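Local coordinates for protein lectin (Trichosanthes anguina, PDB 4HR6) that binds galactosides through beta-trefoil lectin domains, as the lectin chain of a nontoxic seed homologue of type II ribosome-inactivating proteins, at residues Leu33-Pro37 and Thr111-Leu116; Ala82-Ser86 and Asn97-Glu101; Pro137-Ile142 and Gln171-Tyr176; Asn158-Glu162 and Leu244-Ile248. All coordinates share one frame; numbering follows the deposited sequence.

Interaction 1. Residues Leu33-Pro37 and Thr111-Leu116; sequences LILYP and TRSTNL. With AMG (methyl alpha-D-galactopyranoside), chain D.
Ile34 and Asn115 lie opposite each other, their backbones joined by a single beta bridge with CA atoms 4.8 Å apart. Strand 33-36 runs along the irregular segment 111-116, and three backbone hydrogen bonds join them. Leu116 N gives to Leu33 O at 3.0 Å, with an N-H...O angle of 161°. Leu35 N gives to Thr114 O at 3.2 Å. Ser113 N gives to Leu35 O at 2.9 Å. Thr114 O also meets the CA-H of Ile34. A type II turn from Thr111 to Thr114 shapes the second segment. Thr114 N bonds back to Thr111 O and closes the turn.

The apolar side is carried by Leu116. Its CD2 lies 3.7 Å from Leu35 CG, and its CD1 meets Leu33 CD1. It crosses each of these leucines at about a right angle. Leu116 also touches Val20 of strand 19-22. At the other end, Pro37 CG sits at the edge of the Arg112 guanidinium, 4.0 Å from Arg112 NE.

With CG anti to the backbone N (chi1 -159°), the Tyr36 ring lies flat under the sugar. C4 of methyl alpha-D-galactopyranoside is 3.7 Å above the ring plane and over its centre. Pro37 CD lies over the opposite face, toward the rim. Ser113 OG stands at the ring edge. Ile34 CD1 reaches sugar C6 at 4.0 Å, while Asp21, Gly24, Gln41 and Asn43 hydrogen-bond the ligand. An aromatic platform under galactose, with polar residues gripping its hydroxyls, is the classic sugar site of ricin-type beta-trefoil lectins.

Interaction 2. Residues Ala82-Ser86 and Asn97-Glu101; sequences AEDIS and NPNYE
Glu83 and Asn97 join two loops of the N-terminal ricin-type beta-trefoil domain. One loop holds a short 3-10 segment beginning at Ala82. The other forms a type I beta turn from Asn97 to Tyr100, which also contains an Asx turn.

Van der Waals contacts are few. Ser86 CB meets Pro98 CD at 4.2 Å. Asn99 CB sits over the rim of one face of the Tyr100 ring. Ile85 turns from this interface and packs on Cys60 and Ala62 of strand 59-62. The backbone of Asp84 is tied to Thr63, which anchors the 3-10 segment to the rest of the domain.

Hydrogen bonds carry most of the contact. Asn97 ND2 gives to Glu83 O at 2.9 Å, with an N-H...O angle of 155°. The acceptor lies close to the amide plane of Asn97, while the donor is somewhat tilted from the carbonyl plane of Glu83. The other end of the same amide serves its own turn: Asn97 OD1 accepts from Asn99 N at 2.9 Å. One side chain therefore bridges the loops and braces the Asx turn, and the two bonds fix the rotation of its amide. CG of Asn97 stands opposite its backbone N (chi1 -178°), which carries the amide across to the 3-10 segment.

A second side-chain bond completes the contact. The carboxylate of Asp84 is buried and lies at the edge of the Tyr100 ring, the two planes 24° apart. Tyr100 OH donates a hydrogen bond to Asp84 OD1 at 2.6 Å, meeting that oxygen nearly along its C-O axis.

Interaction 3. Residues Pro137-Ile142 and Gln171-Tyr176; sequences PIIGSI and QSWALY
Pro137 and Tyr176 lie side by side, their side chains pointing the same way. Pro137 CG sits over one face of the phenol ring, 3.9 Å from its centroid and 20° off the normal, in a CH-pi contact. The hydroxyl of Tyr176 is hydrogen-bonded to Arg187, and Arg182 makes a cation-pi contact with the ring.

At the other end, Ile142 crosses Trp173 at about a right angle. Its CD1 lies over one indole face, 4.1 Å from Trp173 CG. Gly140 O is near the ring plane at the edge, and Trp173 NE1 is hydrogen-bonded to Leu150 O.

Between these ends, strands 138-142 and 173-175 pair antiparallel in a sheet of the second beta-trefoil domain. Ile138-Leu175 and Gly140-Trp173 are hydrogen-bonded pairs. Each has bonds both ways, such as Gly140 N to Trp173 O at 3.0 Å. Ile139-Ala174 is the non-hydrogen-bonded pair between them.

Ile138 and Leu175 share the sheet face of Trp173, and both pack on Leu262. Ile139 and Ala174 share the other face, where Ile139 CD1 lies 3.7 Å from Ala174 CB. Past the last pair, a water accepts from Ile142 N and donates to Gln171 O at 2.6 Å.

Interaction 4. Residues Asn158-Glu162 and Leu244-Ile248; sequences NMWLE and LKKII
Lys245 lies across the indole of Trp160, joining strand 158-162 to the loop that leads into strand 247-250. Both belong to the second ricin-type beta-trefoil domain. Strand 247-250 carries His250 of the second galactoside pocket, and the side chain of Ile247 is about 9 Å from the bound sugar.

The ring contacts are of two kinds. Lys245 CG sits over the indole face, 3.4 Å from the centroid of the five-membered ring and 14° off its normal, a CH-pi contact. Lys245 NZ makes an off-centre cation-pi contact with the same ring at 4.4 Å. Trp160 has CG between its backbone N and carbonyl carbon (chi1 54°), which turns the indole toward the lysine. Bends at chi2 and chi4 keep the lysine close to the ring.

Apolar contacts centre on Ile247. Met159 CE reaches Ile247 CG2 at 4.0 Å, the two side chains crossing at about a right angle. Leu161 CG meets Ile247 CD1.

No direct hydrogen bond joins the two segments. A water donates to Met159 O at 2.6 Å and accepts from Ile247 N. Glu162 OE1 is 4.1 Å from Lys245 NZ, beyond salt-bridge range. Within 158-162, that oxygen accepts from Trp160 NE1 at 2.8 Å, using its anti lone pair.

From the N terminus, strand 33-36 opens interaction 1, which closes only at 111-116. Interaction 2 falls within this long loop and closes a much shorter one, from 82-86 to 97-101. Both belong to the first trefoil domain. Interaction 1 ties strand 33-36 to the loop before strand 117-120; interaction 2 joins the loops before strands 88-89 and 103-106. Interactions 3 and 4 follow in the second domain. Their segments alternate, 137-142, 158-162, 171-176, then 244-248, so the two contacts cross along the chain. They also touch, where Gln171 NE2 packs 3.9 Å from Glu162 CB. Interaction 3 pairs strands early in that domain, while interaction 4 ties an early strand to a late one.

Interaction 1. Residues Leu33-Pro37 and Thr111-Leu116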
loop_
_atom_site.group_PDB
_atom_site.type_symbol
_atom_site.label_atom_id
_atom_site.label_comp_id
_atom_site.label_asym_id
_atom_site.label_seq_id
_atom_site.Cartn_x
_atom_site.Cartn_y
_atom_site.Cartn_z
ATOM N N LEU C 33 -11.115 -21.586 -20.768
ATOM C CA LEU C 33 -9.980 -20.811 -20.216
ATOM C C LEU C 33 -9.205 -21.603 -19.182
ATOM O O LEU C 33 -9.785 -22.212 -18.276
ATOM C CB LEU C 33 -10.414 -19.476 -19.600
ATOM C CG LEU C 33 -11.901 -19.309 -19.306
ATOM C CD1 LEU C 33 -12.157 -18.687 -17.939
ATOM C CD2 LEU C 33 -12.542 -18.506 -20.430
ATOM N N ILE C 34 -7.886 -21.541 -19.316
ATOM C CA ILE C 34 -6.961 -22.270 -18.460
ATOM C C ILE C 34 -6.051 -21.337 -17.647
ATOM O O ILE C 34 -5.997 -20.134 -17.908
ATOM C CB ILE C 34 -6.049 -23.186 -19.312
ATOM C CG1 ILE C 34 -5.312 -22.379 -20.389
ATOM C CG2 ILE C 34 -6.872 -24.289 -19.961
ATOM C CD1 ILE C 34 -4.128 -23.092 -21.003
ATOM N N LEU C 35 -5.345 -21.908 -16.671
ATOM C CA LEU C 35 -4.135 -21.301 -16.133
ATOM C C LEU C 35 -2.990 -21.647 -17.063
ATOM O O LEU C 35 -2.898 -22.776 -17.516
ATOM C CB LEU C 35 -3.785 -21.857 -14.757
ATOM C CG LEU C 35 -4.659 -21.542 -13.553
ATOM C CD1 LEU C 35 -3.951 -22.082 -12.319
ATOM C CD2 LEU C 35 -4.935 -20.051 -13.418
ATOM N N TYR C 36 -2.096 -20.695 -17.309
ATOM C CA TYR C 36 -0.945 -20.924 -18.175
ATOM C C TYR C 36 0.170 -19.934 -17.812
ATOM O O TYR C 36 -0.114 -18.831 -17.376
ATOM C CB TYR C 36 -1.365 -20.765 -19.647
ATOM C CG TYR C 36 -0.437 -21.438 -20.636
ATOM C CD1 TYR C 36 -0.592 -22.792 -20.964
ATOM C CD2 TYR C 36 0.600 -20.736 -21.240
ATOM C CE1 TYR C 36 0.260 -23.419 -21.866
ATOM C CE2 TYR C 36 1.460 -21.356 -22.141
ATOM C CZ TYR C 36 1.284 -22.697 -22.451
ATOM O OH TYR C 36 2.131 -23.301 -23.342
ATOM N N PRO C 37 1.445 -20.327 -17.977
ATOM C CA PRO C 37 2.534 -19.378 -17.768
ATOM C C PRO C 37 2.243 -17.990 -18.346
ATOM O O PRO C 37 1.783 -17.884 -19.486
ATOM C CB PRO C 37 3.701 -20.030 -18.510
ATOM C CG PRO C 37 3.429 -21.495 -18.433
ATOM C CD PRO C 37 1.957 -21.694 -18.178
ATOM N N THR C 111 -1.765 -26.932 -11.631
ATOM C CA THR C 111 -0.951 -27.323 -12.780
ATOM C C THR C 111 -1.267 -26.509 -14.050
ATOM O O THR C 111 -2.403 -26.068 -14.276
ATOM C CB THR C 111 -1.057 -28.857 -13.047
ATOM O OG1 THR C 111 -0.064 -29.257 -13.994
ATOM C CG2 THR C 111 -2.443 -29.273 -13.567
ATOM N N ARG C 112 -0.223 -26.301 -14.849
ATOM C CA ARG C 112 -0.334 -25.760 -16.201
ATOM C C ARG C 112 -1.488 -26.419 -16.979
ATOM O O ARG C 112 -1.682 -27.632 -16.909
ATOM C CB ARG C 112 1.004 -25.975 -16.931
ATOM C CG ARG C 112 0.971 -25.803 -18.446
ATOM C CD ARG C 112 2.229 -26.360 -19.090
ATOM N NE ARG C 112 3.392 -25.498 -18.871
ATOM C CZ ARG C 112 4.664 -25.891 -18.954
ATOM N NH1 ARG C 112 4.972 -27.156 -19.238
ATOM N NH2 ARG C 112 5.642 -25.015 -18.741
ATOM N N SER C 113 -2.243 -25.605 -17.708
ATOM C CA SER C 113 -3.365 -26.058 -18.546
ATOM C C SER C 113 -4.591 -26.603 -17.782
ATOM O O SER C 113 -5.419 -27.298 -18.368
ATOM C CB SER C 113 -2.893 -27.075 -19.604
ATOM O OG SER C 113 -1.744 -26.612 -20.301
ATOM N N THR C 114 -4.722 -26.274 -16.497
ATOM C CA THR C 114 -5.922 -26.626 -15.727
ATOM C C THR C 114 -7.143 -25.840 -16.199
ATOM O O THR C 114 -7.058 -24.635 -16.421
ATOM C CB THR C 114 -5.747 -26.302 -14.231
ATOM O OG1 THR C 114 -4.655 -27.058 -13.696
ATOM C CG2 THR C 114 -7.028 -26.609 -13.446
ATOM N N ASN C 115 -8.281 -26.516 -16.317
ATOM C CA ASN C 115 -9.539 -25.852 -16.674
ATOM C C ASN C 115 -10.034 -24.998 -15.512
ATOM O O ASN C 115 -10.073 -25.468 -14.366
ATOM C CB ASN C 115 -10.622 -26.877 -17.053
ATOM C CG ASN C 115 -10.282 -27.662 -18.313
ATOM O OD1 ASN C 115 -9.442 -27.247 -19.112
ATOM N ND2 ASN C 115 -10.939 -28.806 -18.496
ATOM N N LEU C 116 -10.393 -23.746 -15.807
ATOM C CA LEU C 116 -10.965 -22.851 -14.797
ATOM C C LEU C 116 -12.463 -23.084 -14.702
ATOM O O LEU C 116 -13.136 -23.348 -15.700
ATOM C CB LEU C 116 -10.686 -21.373 -15.106
ATOM C CG LEU C 116 -9.227 -20.920 -15.277
ATOM C CD1 LEU C 116 -9.152 -19.400 -15.204
ATOM C CD2 LEU C 116 -8.307 -21.550 -14.243
HETATM C C1 AMG D . -0.471 -21.850 -27.019
HETATM C C2 AMG D . -0.727 -20.416 -26.551
HETATM C C3 AMG D . -0.829 -20.325 -25.025
HETATM C C4 AMG D . -1.767 -21.384 -24.438
HETATM C C5 AMG D . -1.534 -22.775 -25.050
HETATM C C6 AMG D . -2.626 -23.761 -24.632
HETATM C C7 AMG D . 1.667 -22.720 -27.687
HETATM O O1 AMG D . 0.838 -22.278 -26.610
HETATM O O2 AMG D . 0.336 -19.574 -27.009
HETATM O O3 AMG D . -1.289 -19.020 -24.643
HETATM O O4 AMG D . -3.127 -20.975 -24.621
HETATM O O5 AMG D . -1.486 -22.715 -26.484
HETATM O O6 AMG D . -2.066 -25.063 -24.427
#

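Interaction 2. Residues Ala82-Ser86 and Asn97-Glu101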
loop_
_atom_site.group_PDB
_atom_site.type_symbol
_atom_site.label_atom_id
_atom_site.label_comp_id
_atom_site.label_asym_id
_atom_site.label_seq_id
_atom_site.Cartn_x
_atom_site.Cartn_y
_atom_site.Cartn_z
ATOM N N ALA C 82 -27.399 -11.167 -20.461
ATOM C CA ALA C 82 -26.566 -10.207 -19.728
ATOM C C ALA C 82 -26.092 -10.762 -18.388
ATOM O O ALA C 82 -24.911 -10.664 -18.055
ATOM C CB ALA C 82 -27.327 -8.905 -19.506
ATOM N N GLU C 83 -27.016 -11.366 -17.644
ATOM C CA GLU C 83 -26.726 -11.877 -16.303
ATOM C C GLU C 83 -25.516 -12.811 -16.237
ATOM O O GLU C 83 -24.909 -12.944 -15.175
ATOM C CB GLU C 83 -27.942 -12.611 -15.722
ATOM C CG GLU C 83 -29.132 -11.714 -15.397
ATOM C CD GLU C 83 -30.068 -11.489 -16.578
ATOM O OE1 GLU C 83 -31.122 -10.846 -16.372
ATOM O OE2 GLU C 83 -29.755 -11.952 -17.703
ATOM N N ASP C 84 -25.179 -13.451 -17.357
ATOM C CA ASP C 84 -24.123 -14.466 -17.396
ATOM C C ASP C 84 -22.742 -13.912 -17.747
ATOM O O ASP C 84 -21.750 -14.648 -17.702
ATOM C CB ASP C 84 -24.495 -15.575 -18.393
ATOM C CG ASP C 84 -25.756 -16.342 -17.988
ATOM O OD1 ASP C 84 -26.065 -16.414 -16.777
ATOM O OD2 ASP C 84 -26.436 -16.885 -18.887
ATOM N N ILE C 85 -22.682 -12.626 -18.092
ATOM C CA ILE C 85 -21.425 -11.970 -18.472
ATOM C C ILE C 85 -21.087 -10.752 -17.585
ATOM O O ILE C 85 -20.205 -9.949 -17.925
ATOM C CB ILE C 85 -21.431 -11.574 -19.969
ATOM C CG1 ILE C 85 -22.711 -10.817 -20.337
ATOM C CG2 ILE C 85 -21.293 -12.814 -20.835
ATOM C CD1 ILE C 85 -22.663 -10.185 -21.712
ATOM N N SER C 86 -21.786 -10.633 -16.454
ATOM C CA SER C 86 -21.462 -9.654 -15.414
ATOM C C SER C 86 -20.319 -10.170 -14.534
ATOM O O SER C 86 -20.242 -11.369 -14.243
ATOM C CB SER C 86 -22.679 -9.395 -14.523
ATOM O OG SER C 86 -23.746 -8.836 -15.251
ATOM N N ASN C 97 -19.576 -13.487 -10.232
ATOM C CA ASN C 97 -20.726 -12.940 -10.952
ATOM C C ASN C 97 -21.833 -12.572 -9.969
ATOM O O ASN C 97 -22.440 -13.453 -9.377
ATOM C CB ASN C 97 -21.258 -13.971 -11.953
ATOM C CG ASN C 97 -22.436 -13.450 -12.779
ATOM O OD1 ASN C 97 -23.445 -12.950 -12.240
ATOM N ND2 ASN C 97 -22.321 -13.587 -14.095
ATOM N N PRO C 98 -22.119 -11.271 -9.803
ATOM C CA PRO C 98 -23.093 -10.790 -8.800
ATOM C C PRO C 98 -24.430 -11.552 -8.730
ATOM O O PRO C 98 -25.048 -11.614 -7.664
ATOM C CB PRO C 98 -23.353 -9.345 -9.233
ATOM C CG PRO C 98 -22.142 -8.934 -9.984
ATOM C CD PRO C 98 -21.548 -10.166 -10.597
ATOM N N ASN C 99 -24.874 -12.108 -9.854
ATOM C CA ASN C 99 -26.156 -12.825 -9.907
ATOM C C ASN C 99 -26.099 -14.216 -9.260
ATOM O O ASN C 99 -27.084 -14.671 -8.673
ATOM C CB ASN C 99 -26.650 -12.931 -11.360
ATOM C CG ASN C 99 -26.844 -11.571 -12.017
ATOM O OD1 ASN C 99 -26.255 -11.283 -13.064
ATOM N ND2 ASN C 99 -27.660 -10.724 -11.396
ATOM N N TYR C 100 -24.947 -14.879 -9.369
ATOM C CA TYR C 100 -24.736 -16.196 -8.764
ATOM C C TYR C 100 -23.882 -16.050 -7.514
ATOM O O TYR C 100 -22.682 -16.304 -7.527
ATOM C CB TYR C 100 -24.098 -17.130 -9.782
ATOM C CG TYR C 100 -24.889 -17.170 -11.063
ATOM C CD1 TYR C 100 -24.496 -16.428 -12.169
ATOM C CD2 TYR C 100 -26.057 -17.920 -11.158
ATOM C CE1 TYR C 100 -25.229 -16.449 -13.342
ATOM C CE2 TYR C 100 -26.799 -17.948 -12.326
ATOM C CZ TYR C 100 -26.383 -17.209 -13.416
ATOM O OH TYR C 100 -27.116 -17.229 -14.581
ATOM N N GLU C 101 -24.531 -15.655 -6.424
ATOM C CA GLU C 101 -23.834 -15.094 -5.271
ATOM C C GLU C 101 -22.929 -16.071 -4.516
ATOM O O GLU C 101 -22.031 -15.644 -3.791
ATOM C CB GLU C 101 -24.839 -14.452 -4.304
ATOM C CG GLU C 101 -24.216 -13.398 -3.400
ATOM C CD GLU C 101 -25.230 -12.667 -2.542
ATOM O OE1 GLU C 101 -24.825 -11.736 -1.811
ATOM O OE2 GLU C 101 -26.429 -13.021 -2.592
#

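Interaction 3. Residues Pro137-Ile142 and Gln171-Tyr176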
loop_
_atom_site.group_PDB
_atom_site.type_symbol
_atom_site.label_atom_id
_atom_site.label_comp_id
_atom_site.label_asym_id
_atom_site.label_seq_id
_atom_site.Cartn_x
_atom_site.Cartn_y
_atom_site.Cartn_z
ATOM N N PRO C 137 5.488 -12.242 -8.199
ATOM C CA PRO C 137 5.329 -12.145 -6.753
ATOM C C PRO C 137 6.074 -10.924 -6.208
ATOM O O PRO C 137 7.145 -10.577 -6.717
ATOM C CB PRO C 137 5.975 -13.436 -6.221
ATOM C CG PRO C 137 6.206 -14.310 -7.410
ATOM C CD PRO C 137 6.323 -13.398 -8.591
ATOM N N ILE C 138 5.508 -10.304 -5.181
ATOM C CA ILE C 138 6.129 -9.157 -4.530
ATOM C C ILE C 138 7.012 -9.662 -3.395
ATOM O O ILE C 138 6.509 -10.227 -2.423
ATOM C CB ILE C 138 5.074 -8.203 -3.900
ATOM C CG1 ILE C 138 4.033 -7.745 -4.926
ATOM C CG2 ILE C 138 5.764 -7.010 -3.243
ATOM C CD1 ILE C 138 4.625 -7.093 -6.145
ATOM N N ILE C 139 8.314 -9.429 -3.502
ATOM C CA ILE C 139 9.263 -9.831 -2.471
ATOM C C ILE C 139 9.442 -8.760 -1.413
ATOM O O ILE C 139 9.709 -7.604 -1.736
ATOM C CB ILE C 139 10.685 -10.061 -3.048
ATOM C CG1 ILE C 139 10.672 -11.007 -4.258
ATOM C CG2 ILE C 139 11.639 -10.545 -1.956
ATOM C CD1 ILE C 139 9.958 -12.310 -4.023
ATOM N N GLY C 140 9.383 -9.146 -0.146
ATOM C CA GLY C 140 9.817 -8.247 0.911
ATOM C C GLY C 140 9.875 -8.862 2.289
ATOM O O GLY C 140 9.637 -10.066 2.459
ATOM N N SER C 141 10.231 -8.034 3.270
ATOM C CA SER C 141 10.144 -8.412 4.678
ATOM C C SER C 141 8.808 -7.981 5.194
ATOM O O SER C 141 8.185 -7.076 4.637
ATOM C CB SER C 141 11.228 -7.724 5.505
ATOM O OG SER C 141 12.501 -7.977 4.951
ATOM N N ILE C 142 8.357 -8.643 6.252
ATOM C CA ILE C 142 7.123 -8.282 6.901
ATOM C C ILE C 142 7.469 -7.856 8.314
ATOM O O ILE C 142 8.006 -8.659 9.094
ATOM C CB ILE C 142 6.136 -9.445 6.924
ATOM C CG1 ILE C 142 5.851 -9.903 5.504
ATOM C CG2 ILE C 142 4.859 -9.028 7.623
ATOM C CD1 ILE C 142 5.042 -11.186 5.420
ATOM N N GLN C 171 14.119 -14.205 6.378
ATOM C CA GLN C 171 13.245 -13.055 6.615
ATOM C C GLN C 171 12.614 -12.516 5.323
ATOM O O GLN C 171 11.923 -11.498 5.350
ATOM C CB GLN C 171 14.027 -11.954 7.350
ATOM C CG GLN C 171 14.435 -12.377 8.761
ATOM C CD GLN C 171 14.933 -11.236 9.629
ATOM O OE1 GLN C 171 15.315 -10.181 9.128
ATOM N NE2 GLN C 171 14.938 -11.451 10.951
ATOM N N SER C 172 12.825 -13.219 4.209
ATOM C CA SER C 172 12.324 -12.788 2.911
ATOM C C SER C 172 11.143 -13.643 2.456
ATOM O O SER C 172 11.217 -14.887 2.420
ATOM C CB SER C 172 13.447 -12.794 1.875
ATOM O OG SER C 172 12.938 -12.506 0.582
ATOM N N TRP C 173 10.055 -12.953 2.121
ATOM C CA TRP C 173 8.772 -13.564 1.790
ATOM C C TRP C 173 8.323 -13.142 0.406
ATOM O O TRP C 173 8.639 -12.031 -0.065
ATOM C CB TRP C 173 7.729 -13.156 2.820
ATOM C CG TRP C 173 8.145 -13.524 4.206
ATOM C CD1 TRP C 173 8.808 -12.743 5.099
ATOM C CD2 TRP C 173 7.959 -14.792 4.840
ATOM N NE1 TRP C 173 9.036 -13.437 6.266
ATOM C CE2 TRP C 173 8.526 -14.702 6.131
ATOM C CE3 TRP C 173 7.368 -15.998 4.442
ATOM C CZ2 TRP C 173 8.515 -15.775 7.030
ATOM C CZ3 TRP C 173 7.349 -17.060 5.338
ATOM C CH2 TRP C 173 7.923 -16.942 6.616
ATOM N N ALA C 174 7.585 -14.030 -0.249
ATOM C CA ALA C 174 7.093 -13.782 -1.580
ATOM C C ALA C 174 5.581 -13.804 -1.550
ATOM O O ALA C 174 4.977 -14.801 -1.146
ATOM C CB ALA C 174 7.627 -14.821 -2.537
ATOM N N LEU C 175 4.981 -12.683 -1.962
ATOM C CA LEU C 175 3.530 -12.529 -1.992
ATOM C C LEU C 175 2.995 -12.845 -3.395
ATOM O O LEU C 175 3.310 -12.160 -4.368
ATOM C CB LEU C 175 3.138 -11.118 -1.578
ATOM C CG LEU C 175 3.230 -10.749 -0.092
ATOM C CD1 LEU C 175 4.568 -11.127 0.533
ATOM C CD2 LEU C 175 2.989 -9.258 0.063
ATOM N N TYR C 176 2.179 -13.888 -3.480
ATOM C CA TYR C 176 1.698 -14.403 -4.764
ATOM C C TYR C 176 0.309 -13.868 -5.058
ATOM O O TYR C 176 -0.438 -13.498 -4.144
ATOM C CB TYR C 176 1.684 -15.953 -4.762
ATOM C CG TYR C 176 2.987 -16.584 -5.198
ATOM C CD1 TYR C 176 4.151 -16.366 -4.487
ATOM C CD2 TYR C 176 3.051 -17.408 -6.327
ATOM C CE1 TYR C 176 5.356 -16.922 -4.877
ATOM C CE2 TYR C 176 4.255 -17.972 -6.727
ATOM C CZ TYR C 176 5.405 -17.723 -5.992
ATOM O OH TYR C 176 6.613 -18.266 -6.365
HETATM O O HOH W 1 10.449 -10.524 7.236
#

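Interaction 4. Residues Asn158-Glu162 and Leu244-Ile248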
loop_
_atom_site.group_PDB
_atom_site.type_symbol
_atom_site.label_atom_id
_atom_site.label_comp_id
_atom_site.label_asym_id
_atom_site.label_seq_id
_atom_site.Cartn_x
_atom_site.Cartn_y
_atom_site.Cartn_z
ATOM N N ASN C 158 8.585 -23.466 11.090
ATOM C CA ASN C 158 7.853 -22.528 11.950
ATOM C C ASN C 158 8.115 -21.049 11.631
ATOM O O ASN C 158 8.973 -20.728 10.815
ATOM C CB ASN C 158 8.189 -22.801 13.408
ATOM C CG ASN C 158 7.223 -23.763 14.043
ATOM O OD1 ASN C 158 7.042 -24.882 13.561
ATOM N ND2 ASN C 158 6.575 -23.328 15.122
ATOM N N MET C 159 7.373 -20.156 12.277
ATOM C CA MET C 159 7.615 -18.722 12.104
ATOM C C MET C 159 7.257 -17.863 13.315
ATOM O O MET C 159 6.276 -18.119 14.005
ATOM C CB MET C 159 6.910 -18.196 10.838
ATOM C CG MET C 159 5.401 -18.046 10.936
ATOM S SD MET C 159 4.785 -16.946 9.641
ATOM C CE MET C 159 3.424 -16.174 10.515
ATOM N N TRP C 160 8.094 -16.858 13.569
ATOM C CA TRP C 160 7.839 -15.844 14.593
ATOM C C TRP C 160 8.697 -14.595 14.333
ATOM O O TRP C 160 9.429 -14.512 13.341
ATOM C CB TRP C 160 8.102 -16.398 16.008
ATOM C CG TRP C 160 9.466 -17.004 16.199
ATOM C CD1 TRP C 160 10.665 -16.352 16.261
ATOM C CD2 TRP C 160 9.762 -18.396 16.361
ATOM N NE1 TRP C 160 11.695 -17.255 16.431
ATOM C CE2 TRP C 160 11.162 -18.516 16.510
ATOM C CE3 TRP C 160 8.974 -19.555 16.402
ATOM C CZ2 TRP C 160 11.791 -19.749 16.687
ATOM C CZ3 TRP C 160 9.600 -20.776 16.578
ATOM C CH2 TRP C 160 10.997 -20.865 16.718
ATOM N N LEU C 161 8.621 -13.640 15.249
ATOM C CA LEU C 161 9.358 -12.388 15.128
ATOM C C LEU C 161 10.774 -12.446 15.693
ATOM O O LEU C 161 11.003 -12.854 16.834
ATOM C CB LEU C 161 8.561 -11.263 15.785
ATOM C CG LEU C 161 7.258 -10.966 15.039
ATOM C CD1 LEU C 161 6.346 -10.077 15.870
ATOM C CD2 LEU C 161 7.567 -10.345 13.693
ATOM N N GLU C 162 11.720 -12.050 14.856
ATOM C CA GLU C 162 13.105 -11.903 15.233
ATOM C C GLU C 162 13.518 -10.476 14.870
ATOM O O GLU C 162 12.769 -9.757 14.211
ATOM C CB GLU C 162 13.950 -12.925 14.475
ATOM C CG GLU C 162 13.717 -14.362 14.940
ATOM C CD GLU C 162 14.268 -14.634 16.341
ATOM O OE1 GLU C 162 13.634 -15.399 17.103
ATOM O OE2 GLU C 162 15.327 -14.070 16.690
ATOM N N LEU C 244 6.970 -14.853 23.381
ATOM C CA LEU C 244 6.134 -16.058 23.293
ATOM C C LEU C 244 6.347 -16.893 22.030
ATOM O O LEU C 244 5.929 -18.052 21.981
ATOM C CB LEU C 244 4.638 -15.706 23.410
ATOM C CG LEU C 244 4.139 -15.366 24.817
ATOM C CD1 LEU C 244 2.693 -14.897 24.798
ATOM C CD2 LEU C 244 4.307 -16.557 25.759
ATOM N N LYS C 245 6.963 -16.302 21.004
ATOM C CA LYS C 245 7.205 -16.983 19.731
ATOM C C LYS C 245 5.929 -17.497 19.030
ATOM O O LYS C 245 6.009 -18.419 18.218
ATOM C CB LYS C 245 8.206 -18.130 19.927
ATOM C CG LYS C 245 9.638 -17.767 19.592
ATOM C CD LYS C 245 10.245 -16.817 20.600
ATOM C CE LYS C 245 11.707 -16.539 20.275
ATOM N NZ LYS C 245 12.532 -17.784 20.273
ATOM N N LYS C 246 4.771 -16.894 19.332
ATOM C CA LYS C 246 3.485 -17.327 18.759
ATOM C C LYS C 246 2.740 -16.228 17.969
ATOM O O LYS C 246 2.301 -15.210 18.531
ATOM C CB LYS C 246 2.554 -17.897 19.850
ATOM C CG LYS C 246 2.530 -19.426 19.956
ATOM C CD LYS C 246 3.661 -19.958 20.828
ATOM C CE LYS C 246 3.574 -21.464 21.064
ATOM N NZ LYS C 246 4.452 -22.256 20.153
ATOM N N ILE C 247 2.589 -16.465 16.667
ATOM C CA ILE C 247 1.703 -15.676 15.814
ATOM C C ILE C 247 0.382 -16.428 15.679
ATOM O O ILE C 247 0.365 -17.591 15.274
ATOM C CB ILE C 247 2.301 -15.460 14.408
ATOM C CG1 ILE C 247 3.728 -14.919 14.503
ATOM C CG2 ILE C 247 1.403 -14.537 13.577
ATOM C CD1 ILE C 247 3.848 -13.674 15.361
ATOM N N ILE C 248 -0.713 -15.759 16.019
ATOM C CA ILE C 248 -2.031 -16.360 15.968
ATOM C C ILE C 248 -2.967 -15.586 15.034
ATOM O O ILE C 248 -2.629 -14.495 14.577
ATOM C CB ILE C 248 -2.665 -16.434 17.379
ATOM C CG1 ILE C 248 -2.975 -15.037 17.924
ATOM C CG2 ILE C 248 -1.747 -17.196 18.329
ATOM C CD1 ILE C 248 -3.727 -15.033 19.238
HETATM O O HOH W 2 3.985 -18.439 15.143
#